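Glycoside hydrolase family 88 protein (Bacteroides vulgatus, PDB 4Q88) is of unknown function but probably acts as a glycoside hydrolase, cleaving sugars that carry an unsaturated uronic acid at the non-reducing end. Local coordinates at residues R22-Y27 with T46-V51; W141-Y146 with D206-G211; F278-L283 with A351-R356. All coordinates share one frame; numbering follows the deposited sequence.

Contact 1. Residues R22-Y27 with T46-V51; sequences RVNQRY and TGNMEV
Asn48, halfway along 46-51 on helix 39-55, meets Asn24 of helix 13-30 in an amide-to-amide hydrogen bond that links two helices in a buried contact, the CA atoms of Asn24 and Asn48 lying 7.6 Å apart. The two helices follow one another in the chain, consistent with the helical-hairpin, (alpha/alpha)6 architecture of this clan. Asn24 ND2 donates to Asn48 OD1 over 2.9 Å, with a nearly straight N-H...O angle of 167°. The acceptor lies almost exactly in the amide plane of Asn24, and the donor in turn sits in the carbonyl plane of Asn48, coming in close to end-on to its C=O bond. The side chains cross at about a right angle, and the amide planes are turned 49° from each other, so the bond joins two tilted plates and not a coplanar pair. The CB of Asn24 points toward the partner helix, and its first torsion (chi1 -145°) is well off the usual anti position, while Asn48 starts to the side and bends its amide inward. The other end of the Asn48 amide faces helix 58-70, where ND2 bonds to Ser64 OG and Tyr60 O. One turn further on, Val51 closes the contact: its CG1 rests 4.2 Å from Asn24 ND2 and lays a methyl beside the donor nitrogen. Leu348 of helix 341-358 also touches Asn24, whose OD1 is hydrogen-bonded to Tyr44 OH. Both amides are thereby fixed in rotation, since each has a distinct partner for its oxygen and its nitrogen. Bonded groups run from Tyr44 through Asn24 and Asn48 to helix 58-70, a relay in which each bond probably polarises the next and which satisfies polar groups in the buried interface.

Contact 2. Residues W141-Y146 with D206-G211; sequences WVDALY and DFWSRG
Val142 and Asp143, in the type I turn from Trp141 to Ala144 that runs into helix 144-159, lie against the first turn of helix 209-225, whose N-cap position is Trp208; the nearest CA atoms, those of Asp143 and Gly211, are 5.5 Å apart. The packing is tight at Gly211, where nothing projects from the backbone: Val142 CG1 stands 3.4 Å from Gly211 CA. That methyl occupies the crowded position between its own backbone N and carbonyl carbon (chi1 72°), while CG2 rests 3.7 Å from Gly211 O. Beside this, the Asp143 carboxylate meets the six-membered end of the Trp208 indole at its edge, with Asp143 OD2 3.5 Å from Trp208 CZ3 and the two planes 38° apart. Oxygens thus face C-H bonds of the ring. Arg210 CB and Gly211 N lie over one face of the indole, Arg189 makes a cation-pi contact with it, and NE1 is hydrogen-bonded to Gln322 OE1. A water completes the junction: it donates to Asp143 OD2 at 2.8 Å and accepts from Arg210 NE at 3.0 Å. The guanidinium also binds Ser273 OG and the carbonyls of Gln322 and Pro323. Loops leading into helices commonly line the substrate pocket of alpha/alpha barrels, and this contact may form part of such a wall. Its chemistry implies an indirect pairing: Arg210, anchored by its other bonds, probably helps orient the water, which in turn bonds to Asp143 OD2, while the indole edge packs beside the carboxylate.

Contact 3. Residues F278-L283 with A351-R356; sequences FTYGFL and ACERVR
Leu283 and Glu353 have the nearest CA atoms, 6.0 Å apart, where helices 272-287 and 341-358 run nearly parallel, their local axes 8.7 Å apart at closest approach and inclined by 25°. Side-by-side parallel helices like these are what an (alpha/alpha)6 barrel, the fold of this family's clan, places in its inner ring. The CB of Leu283 is directed toward the other helix, and CB and the methyls pack on it. Its CB lies 3.6 Å from Glu353 CG, and its CD1 sits against the backbone, 3.6 Å from Arg354 N. CD2 comes up to the edge of the Arg354 guanidinium, which is held beyond the contact by salt bridges to Glu301 and Glu11. The Glu353 chain is bent at its second torsion (chi2 60°), which carries the carboxylate past Leu283 toward Tyr280. There OE2 approaches Tyr280 CE1 to 3.8 Å, the carboxylate and ring planes standing 80° apart, while Glu353 CB touches CD1 of the same ring. OE1 is taken by Asn287 ND2, further along helix 272-287, so the buried carboxylate is gripped at both oxygens. The second grip is a water lying in the plane of the tyrosine ring: it accepts a hydrogen bond from Tyr280 OH at 2.8 Å and donates one to Glu353 OE2 at 2.9 Å.

From the N terminus, contact 1 comes first, closing an 18-residue connection between helices 13-30 and 39-55. Contact 2 then closes a 59-residue excursion that includes helix 163-179 and the short strands, joining the starts of helices 144-159 and 209-225. Contact 3 spans 67 residues, with helix 293-311 among them, and brings helix 341-358 against helix 272-287. The three follow in series, neither nesting nor crossing. In space they touch: Thr46 and Tyr146 probably hydrogen-bond between contacts 1 and 2, Val51 packs on Cys352 between contacts 1 and 3, and Ser209 meets Phe278 between contacts 2 and 3. Helix 341-358 thus brings the C-terminal end of the fold back against its first helices.

Contact 1. Residues R22-Y27 with T46-V51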
loop_
_atom_site.group_PDB
_atom_site.type_symbol
_atom_site.label_atom_id
_atom_site.label_comp_id
_atom_site.label_asym_id
_atom_site.label_seq_id
_atom_site.Cartn_x
_atom_site.Cartn_y
_atom_site.Cartn_z
ATOM N N ARG A 22 -5.924 -2.757 20.096
ATOM C CA ARG A 22 -6.825 -1.618 20.332
ATOM C C ARG A 22 -7.380 -1.080 19.015
ATOM O O ARG A 22 -8.597 -0.948 18.812
ATOM C CB ARG A 22 -6.094 -0.506 21.078
ATOM C CG ARG A 22 -7.029 0.595 21.510
ATOM C CD ARG A 22 -6.361 1.867 21.975
ATOM N NE ARG A 22 -5.028 1.731 22.556
ATOM C CZ ARG A 22 -4.146 2.724 22.596
ATOM N NH1 ARG A 22 -4.438 3.926 22.095
ATOM N NH2 ARG A 22 -2.942 2.519 23.095
ATOM N N VAL A 23 -6.467 -0.818 18.077
ATOM C CA VAL A 23 -6.841 -0.282 16.749
ATOM C C VAL A 23 -7.690 -1.248 15.949
ATOM O O VAL A 23 -8.721 -0.859 15.392
ATOM C CB VAL A 23 -5.579 0.113 15.943
ATOM C CG1 VAL A 23 -5.899 0.479 14.497
ATOM C CG2 VAL A 23 -4.838 1.227 16.650
ATOM N N ASN A 24 -7.288 -2.517 15.926
ATOM C CA ASN A 24 -7.975 -3.472 15.086
ATOM C C ASN A 24 -9.330 -3.839 15.670
ATOM O O ASN A 24 -10.291 -3.998 14.919
ATOM C CB ASN A 24 -7.136 -4.721 14.801
ATOM C CG ASN A 24 -7.372 -5.262 13.393
ATOM O OD1 ASN A 24 -7.765 -4.509 12.476
ATOM N ND2 ASN A 24 -7.176 -6.564 13.213
ATOM N N GLN A 25 -9.409 -3.974 16.994
ATOM C CA GLN A 25 -10.694 -4.296 17.621
ATOM C C GLN A 25 -11.693 -3.184 17.496
ATOM O O GLN A 25 -12.854 -3.451 17.234
ATOM C CB GLN A 25 -10.522 -4.723 19.056
ATOM C CG GLN A 25 -9.921 -6.104 19.060
ATOM C CD GLN A 25 -9.452 -6.565 20.407
ATOM O OE1 GLN A 25 -9.801 -5.988 21.441
ATOM N NE2 GLN A 25 -8.640 -7.626 20.405
ATOM N N ARG A 26 -11.240 -1.953 17.627
ATOM C CA ARG A 26 -12.126 -0.795 17.432
ATOM C C ARG A 26 -12.709 -0.834 16.044
ATOM O O ARG A 26 -13.929 -0.712 15.863
ATOM C CB ARG A 26 -11.382 0.507 17.662
ATOM C CG ARG A 26 -12.267 1.762 17.553
ATOM C CD ARG A 26 -11.466 2.994 17.200
ATOM N NE ARG A 26 -12.253 4.020 16.511
ATOM C CZ ARG A 26 -12.294 4.213 15.181
ATOM N NH1 ARG A 26 -11.600 3.430 14.309
ATOM N NH2 ARG A 26 -13.057 5.212 14.707
ATOM N N TYR A 27 -11.855 -1.033 15.035
ATOM C CA TYR A 27 -12.350 -1.017 13.659
ATOM C C TYR A 27 -13.365 -2.156 13.399
ATOM O O TYR A 27 -14.454 -1.920 12.863
ATOM C CB TYR A 27 -11.173 -1.076 12.655
ATOM C CG TYR A 27 -11.667 -0.972 11.269
ATOM C CD1 TYR A 27 -11.917 0.268 10.706
ATOM C CD2 TYR A 27 -11.933 -2.095 10.525
ATOM C CE1 TYR A 27 -12.430 0.377 9.437
ATOM C CE2 TYR A 27 -12.447 -2.001 9.254
ATOM C CZ TYR A 27 -12.679 -0.758 8.713
ATOM O OH TYR A 27 -13.180 -0.642 7.443
ATOM N N THR A 46 -5.558 -5.906 3.673
ATOM C CA THR A 46 -4.090 -6.147 3.698
ATOM C C THR A 46 -3.459 -5.909 5.082
ATOM O O THR A 46 -2.613 -6.691 5.535
ATOM C CB THR A 46 -3.309 -5.384 2.576
ATOM O OG1 THR A 46 -3.249 -3.967 2.812
ATOM C CG2 THR A 46 -3.938 -5.648 1.244
ATOM N N GLY A 47 -3.891 -4.877 5.785
ATOM C CA GLY A 47 -3.459 -4.653 7.145
ATOM C C GLY A 47 -3.896 -5.733 8.095
ATOM O O GLY A 47 -3.113 -6.252 8.897
ATOM N N ASN A 48 -5.164 -6.119 7.987
ATOM C CA ASN A 48 -5.688 -7.202 8.832
ATOM C C ASN A 48 -4.941 -8.508 8.608
ATOM O O ASN A 48 -4.606 -9.233 9.559
ATOM C CB ASN A 48 -7.176 -7.391 8.600
ATOM C CG ASN A 48 -7.808 -8.311 9.646
ATOM O OD1 ASN A 48 -7.610 -8.128 10.837
ATOM N ND2 ASN A 48 -8.571 -9.260 9.207
HETATM N N MSE A 49 -4.621 -8.833 7.347
HETATM C CA MSE A 49 -3.883 -10.063 7.086
HETATM C C MSE A 49 -2.465 -9.995 7.685
HETATM O O MSE A 49 -1.876 -11.028 8.135
HETATM C CB MSE A 49 -3.896 -10.307 5.546
HETATM C CG MSE A 49 -5.248 -10.635 4.889
HETATM SE SE MSE A 49 -6.107 -12.107 5.883
HETATM C CE MSE A 49 -4.791 -13.523 5.803
ATOM N N GLU A 50 -1.879 -8.807 7.671
ATOM C CA GLU A 50 -0.586 -8.583 8.353
ATOM C C GLU A 50 -0.697 -8.863 9.863
ATOM O O GLU A 50 0.152 -9.579 10.437
ATOM C CB GLU A 50 -0.083 -7.178 8.114
ATOM C CG GLU A 50 1.401 -7.022 8.373
ATOM C CD GLU A 50 2.261 -7.688 7.303
ATOM O OE1 GLU A 50 1.813 -7.860 6.144
ATOM O OE2 GLU A 50 3.425 -8.061 7.607
ATOM N N VAL A 51 -1.746 -8.357 10.485
ATOM C CA VAL A 51 -2.023 -8.656 11.924
ATOM C C VAL A 51 -2.210 -10.151 12.165
ATOM O O VAL A 51 -1.674 -10.697 13.134
ATOM C CB VAL A 51 -3.226 -7.880 12.469
ATOM C CG1 VAL A 51 -3.407 -8.132 13.961
ATOM C CG2 VAL A 51 -3.013 -6.404 12.242
#

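Contact 2. Residues W141-Y146 with D206-G211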
loop_
_atom_site.group_PDB
_atom_site.type_symbol
_atom_site.label_atom_id
_atom_site.label_comp_id
_atom_site.label_asym_id
_atom_site.label_seq_id
_atom_site.Cartn_x
_atom_site.Cartn_y
_atom_site.Cartn_z
ATOM N N TRP A 141 -1.438 5.193 -12.675
ATOM C CA TRP A 141 -1.444 6.070 -11.485
ATOM C C TRP A 141 -0.595 5.376 -10.436
ATOM O O TRP A 141 -0.579 4.126 -10.387
ATOM C CB TRP A 141 -2.877 6.439 -11.057
ATOM C CG TRP A 141 -3.606 5.414 -10.306
ATOM C CD1 TRP A 141 -3.948 5.481 -8.987
ATOM C CD2 TRP A 141 -4.145 4.169 -10.805
ATOM N NE1 TRP A 141 -4.646 4.327 -8.619
ATOM C CE2 TRP A 141 -4.735 3.499 -9.707
ATOM C CE3 TRP A 141 -4.114 3.525 -12.046
ATOM C CZ2 TRP A 141 -5.301 2.236 -9.820
ATOM C CZ3 TRP A 141 -4.655 2.256 -12.150
ATOM C CH2 TRP A 141 -5.270 1.642 -11.050
ATOM N N VAL A 142 0.167 6.124 -9.640
ATOM C CA VAL A 142 1.202 5.468 -8.837
ATOM C C VAL A 142 0.621 4.501 -7.787
ATOM O O VAL A 142 1.230 3.473 -7.493
ATOM C CB VAL A 142 2.156 6.484 -8.189
ATOM C CG1 VAL A 142 1.467 7.235 -7.063
ATOM C CG2 VAL A 142 3.404 5.785 -7.636
ATOM N N ASP A 143 -0.590 4.792 -7.298
ATOM C CA ASP A 143 -1.208 3.986 -6.247
ATOM C C ASP A 143 -1.389 2.507 -6.718
ATOM O O ASP A 143 -1.429 1.577 -5.908
ATOM C CB ASP A 143 -2.563 4.501 -5.795
ATOM C CG ASP A 143 -2.690 6.010 -5.682
ATOM O OD1 ASP A 143 -2.044 6.784 -6.401
ATOM O OD2 ASP A 143 -3.567 6.413 -4.933
ATOM N N ALA A 144 -1.498 2.309 -8.032
ATOM C CA ALA A 144 -1.669 1.005 -8.651
ATOM C C ALA A 144 -0.575 0.067 -8.252
ATOM O O ALA A 144 -0.798 -1.153 -8.185
ATOM C CB ALA A 144 -1.673 1.088 -10.162
ATOM N N LEU A 145 0.625 0.595 -8.017
ATOM C CA LEU A 145 1.672 -0.291 -7.582
ATOM C C LEU A 145 1.367 -1.057 -6.299
ATOM O O LEU A 145 1.714 -2.242 -6.187
ATOM C CB LEU A 145 3.029 0.426 -7.482
ATOM C CG LEU A 145 3.513 1.174 -8.743
ATOM C CD1 LEU A 145 4.920 1.716 -8.482
ATOM C CD2 LEU A 145 3.515 0.245 -9.955
ATOM N N TYR A 146 0.829 -0.408 -5.278
ATOM C CA TYR A 146 0.438 -1.143 -4.111
ATOM C C TYR A 146 -0.767 -2.014 -4.419
ATOM O O TYR A 146 -0.859 -3.148 -3.907
ATOM C CB TYR A 146 0.138 -0.193 -2.938
ATOM C CG TYR A 146 -0.169 -0.932 -1.659
ATOM C CD1 TYR A 146 -1.459 -1.388 -1.383
ATOM C CD2 TYR A 146 0.834 -1.245 -0.742
ATOM C CE1 TYR A 146 -1.708 -2.122 -0.217
ATOM C CE2 TYR A 146 0.585 -1.932 0.407
ATOM C CZ TYR A 146 -0.681 -2.415 0.658
ATOM O OH TYR A 146 -0.884 -3.140 1.819
ATOM N N ASP A 206 6.519 18.370 -7.538
ATOM C CA ASP A 206 5.395 17.937 -6.710
ATOM C C ASP A 206 5.245 16.402 -6.623
ATOM O O ASP A 206 4.722 15.765 -7.551
ATOM C CB ASP A 206 4.104 18.547 -7.242
ATOM C CG ASP A 206 2.954 18.467 -6.240
ATOM O OD1 ASP A 206 3.136 18.044 -5.058
ATOM O OD2 ASP A 206 1.845 18.887 -6.687
ATOM N N PHE A 207 5.729 15.824 -5.529
ATOM C CA PHE A 207 5.683 14.394 -5.272
ATOM C C PHE A 207 4.687 14.125 -4.148
ATOM O O PHE A 207 4.891 14.590 -3.007
ATOM C CB PHE A 207 7.075 13.853 -4.930
ATOM C CG PHE A 207 8.066 13.976 -6.055
ATOM C CD1 PHE A 207 7.953 13.159 -7.161
ATOM C CD2 PHE A 207 9.137 14.849 -5.964
ATOM C CE1 PHE A 207 8.858 13.232 -8.187
ATOM C CE2 PHE A 207 10.036 14.942 -6.986
ATOM C CZ PHE A 207 9.905 14.143 -8.111
ATOM N N TRP A 208 3.591 13.439 -4.480
ATOM C CA TRP A 208 2.567 13.171 -3.482
ATOM C C TRP A 208 3.009 12.119 -2.506
ATOM O O TRP A 208 3.318 10.990 -2.918
ATOM C CB TRP A 208 1.278 12.750 -4.169
ATOM C CG TRP A 208 0.111 12.522 -3.296
ATOM C CD1 TRP A 208 -0.290 13.287 -2.248
ATOM C CD2 TRP A 208 -0.883 11.510 -3.458
ATOM N NE1 TRP A 208 -1.464 12.771 -1.705
ATOM C CE2 TRP A 208 -1.835 11.684 -2.441
ATOM C CE3 TRP A 208 -1.030 10.425 -4.347
ATOM C CZ2 TRP A 208 -2.977 10.866 -2.323
ATOM C CZ3 TRP A 208 -2.149 9.564 -4.178
ATOM C CH2 TRP A 208 -3.082 9.791 -3.160
ATOM N N SER A 209 2.918 12.413 -1.209
ATOM C CA SER A 209 3.351 11.484 -0.151
ATOM C C SER A 209 2.631 10.156 -0.148
ATOM O O SER A 209 3.306 9.099 -0.200
ATOM C CB SER A 209 3.160 12.110 1.262
ATOM O OG SER A 209 3.558 11.219 2.300
ATOM N N ARG A 210 1.301 10.129 -0.084
ATOM C CA ARG A 210 0.622 8.810 -0.027
ATOM C C ARG A 210 0.960 8.036 -1.319
ATOM O O ARG A 210 1.182 6.819 -1.270
ATOM C CB ARG A 210 -0.896 8.960 0.186
ATOM C CG ARG A 210 -1.570 7.678 -0.071
ATOM C CD ARG A 210 -2.924 7.558 0.589
ATOM N NE ARG A 210 -3.974 8.373 0.003
ATOM C CZ ARG A 210 -4.711 9.258 0.672
ATOM N NH1 ARG A 210 -5.722 9.886 0.040
ATOM N NH2 ARG A 210 -4.475 9.527 1.939
ATOM N N GLY A 211 1.093 8.717 -2.455
ATOM C CA GLY A 211 1.460 8.060 -3.742
ATOM C C GLY A 211 2.797 7.311 -3.629
ATOM O O GLY A 211 2.931 6.121 -3.990
HETATM O O HOH W 1 -4.797 6.884 -2.481
#

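Contact 3. Residues F278-L283 with A351-R356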
loop_
_atom_site.group_PDB
_atom_site.type_symbol
_atom_site.label_atom_id
_atom_site.label_comp_id
_atom_site.label_asym_id
_atom_site.label_seq_id
_atom_site.Cartn_x
_atom_site.Cartn_y
_atom_site.Cartn_z
ATOM N N PHE A 278 5.473 4.647 4.516
ATOM C CA PHE A 278 6.945 4.786 4.540
ATOM C C PHE A 278 7.537 4.039 5.739
ATOM O O PHE A 278 8.552 3.368 5.628
ATOM C CB PHE A 278 7.369 6.227 4.617
ATOM C CG PHE A 278 7.026 7.062 3.373
ATOM C CD1 PHE A 278 7.237 6.570 2.109
ATOM C CD2 PHE A 278 6.570 8.346 3.518
ATOM C CE1 PHE A 278 7.006 7.341 0.985
ATOM C CE2 PHE A 278 6.280 9.118 2.404
ATOM C CZ PHE A 278 6.480 8.609 1.126
ATOM N N THR A 279 6.913 4.192 6.911
ATOM C CA THR A 279 7.443 3.576 8.114
ATOM C C THR A 279 7.477 2.057 7.941
ATOM O O THR A 279 8.443 1.390 8.377
ATOM C CB THR A 279 6.609 4.013 9.343
ATOM O OG1 THR A 279 6.653 5.448 9.440
ATOM C CG2 THR A 279 7.154 3.402 10.612
ATOM N N TYR A 280 6.378 1.494 7.413
ATOM C CA TYR A 280 6.343 0.073 7.094
ATOM C C TYR A 280 7.500 -0.317 6.232
ATOM O O TYR A 280 8.249 -1.300 6.499
ATOM C CB TYR A 280 5.008 -0.322 6.404
ATOM C CG TYR A 280 5.041 -1.728 5.839
ATOM C CD1 TYR A 280 5.117 -2.847 6.695
ATOM C CD2 TYR A 280 5.090 -1.956 4.468
ATOM C CE1 TYR A 280 5.200 -4.144 6.173
ATOM C CE2 TYR A 280 5.181 -3.277 3.953
ATOM C CZ TYR A 280 5.215 -4.341 4.802
ATOM O OH TYR A 280 5.310 -5.610 4.299
ATOM N N GLY A 281 7.713 0.436 5.169
ATOM C CA GLY A 281 8.757 0.084 4.221
ATOM C C GLY A 281 10.153 0.150 4.843
ATOM O O GLY A 281 10.988 -0.761 4.613
ATOM N N PHE A 282 10.402 1.162 5.668
ATOM C CA PHE A 282 11.724 1.315 6.280
ATOM C C PHE A 282 11.956 0.173 7.298
ATOM O O PHE A 282 12.991 -0.448 7.319
ATOM C CB PHE A 282 11.824 2.654 7.004
ATOM C CG PHE A 282 12.053 3.843 6.082
ATOM C CD1 PHE A 282 13.207 3.936 5.374
ATOM C CD2 PHE A 282 11.160 4.876 6.018
ATOM C CE1 PHE A 282 13.483 5.023 4.568
ATOM C CE2 PHE A 282 11.446 5.989 5.237
ATOM C CZ PHE A 282 12.586 6.041 4.492
ATOM N N LEU A 283 10.946 -0.097 8.117
ATOM C CA LEU A 283 11.075 -1.179 9.125
ATOM C C LEU A 283 11.303 -2.526 8.408
ATOM O O LEU A 283 12.188 -3.296 8.808
ATOM C CB LEU A 283 9.846 -1.207 10.009
ATOM C CG LEU A 283 9.704 -0.068 11.009
ATOM C CD1 LEU A 283 8.263 -0.070 11.506
ATOM C CD2 LEU A 283 10.730 -0.182 12.152
ATOM N N ALA A 351 2.768 -0.839 12.365
ATOM C CA ALA A 351 2.758 -1.322 13.751
ATOM C C ALA A 351 3.234 -2.789 13.812
ATOM O O ALA A 351 4.078 -3.130 14.671
ATOM C CB ALA A 351 1.377 -1.183 14.385
ATOM N N CYS A 352 2.742 -3.625 12.894
ATOM C CA CYS A 352 3.164 -5.051 12.873
ATOM C C CYS A 352 4.671 -5.161 12.635
ATOM O O CYS A 352 5.399 -5.929 13.321
ATOM C CB CYS A 352 2.424 -5.841 11.825
ATOM S SG CYS A 352 0.703 -6.115 12.209
ATOM N N GLU A 353 5.160 -4.421 11.649
ATOM C CA GLU A 353 6.585 -4.454 11.362
ATOM C C GLU A 353 7.441 -3.880 12.503
ATOM O O GLU A 353 8.591 -4.297 12.667
ATOM C CB GLU A 353 6.887 -3.768 10.012
ATOM C CG GLU A 353 8.136 -4.298 9.301
ATOM C CD GLU A 353 8.156 -5.786 8.916
ATOM O OE1 GLU A 353 9.250 -6.351 8.949
ATOM O OE2 GLU A 353 7.129 -6.396 8.542
ATOM N N ARG A 354 6.896 -2.935 13.260
ATOM C CA ARG A 354 7.564 -2.419 14.431
ATOM C C ARG A 354 7.770 -3.513 15.502
ATOM O O ARG A 354 8.834 -3.581 16.113
ATOM C CB ARG A 354 6.794 -1.283 15.037
ATOM C CG ARG A 354 7.456 -0.617 16.240
ATOM C CD ARG A 354 8.772 0.060 15.867
ATOM N NE ARG A 354 9.288 0.774 17.027
ATOM C CZ ARG A 354 10.403 1.480 17.090
ATOM N NH1 ARG A 354 11.211 1.655 16.056
ATOM N NH2 ARG A 354 10.689 2.045 18.238
ATOM N N VAL A 355 6.759 -4.351 15.696
ATOM C CA VAL A 355 6.900 -5.514 16.604
ATOM C C VAL A 355 8.059 -6.381 16.123
ATOM O O VAL A 355 8.930 -6.773 16.930
ATOM C CB VAL A 355 5.598 -6.344 16.687
ATOM C CG1 VAL A 355 5.845 -7.624 17.505
ATOM C CG2 VAL A 355 4.503 -5.532 17.292
ATOM N N ARG A 356 8.143 -6.657 14.811
ATOM C CA ARG A 356 9.194 -7.475 14.294
ATOM C C ARG A 356 10.560 -6.819 14.454
ATOM O O ARG A 356 11.551 -7.481 14.632
ATOM C CB ARG A 356 8.941 -7.911 12.852
ATOM C CG ARG A 356 7.594 -8.566 12.599
ATOM C CD ARG A 356 7.544 -9.145 11.194
ATOM N NE ARG A 356 6.254 -9.790 10.903
ATOM C CZ ARG A 356 5.908 -11.017 11.310
ATOM N NH1 ARG A 356 6.777 -11.743 11.994
ATOM N NH2 ARG A 356 4.706 -11.530 11.013
HETATM O O HOH W 2 5.731 -7.559 6.281
#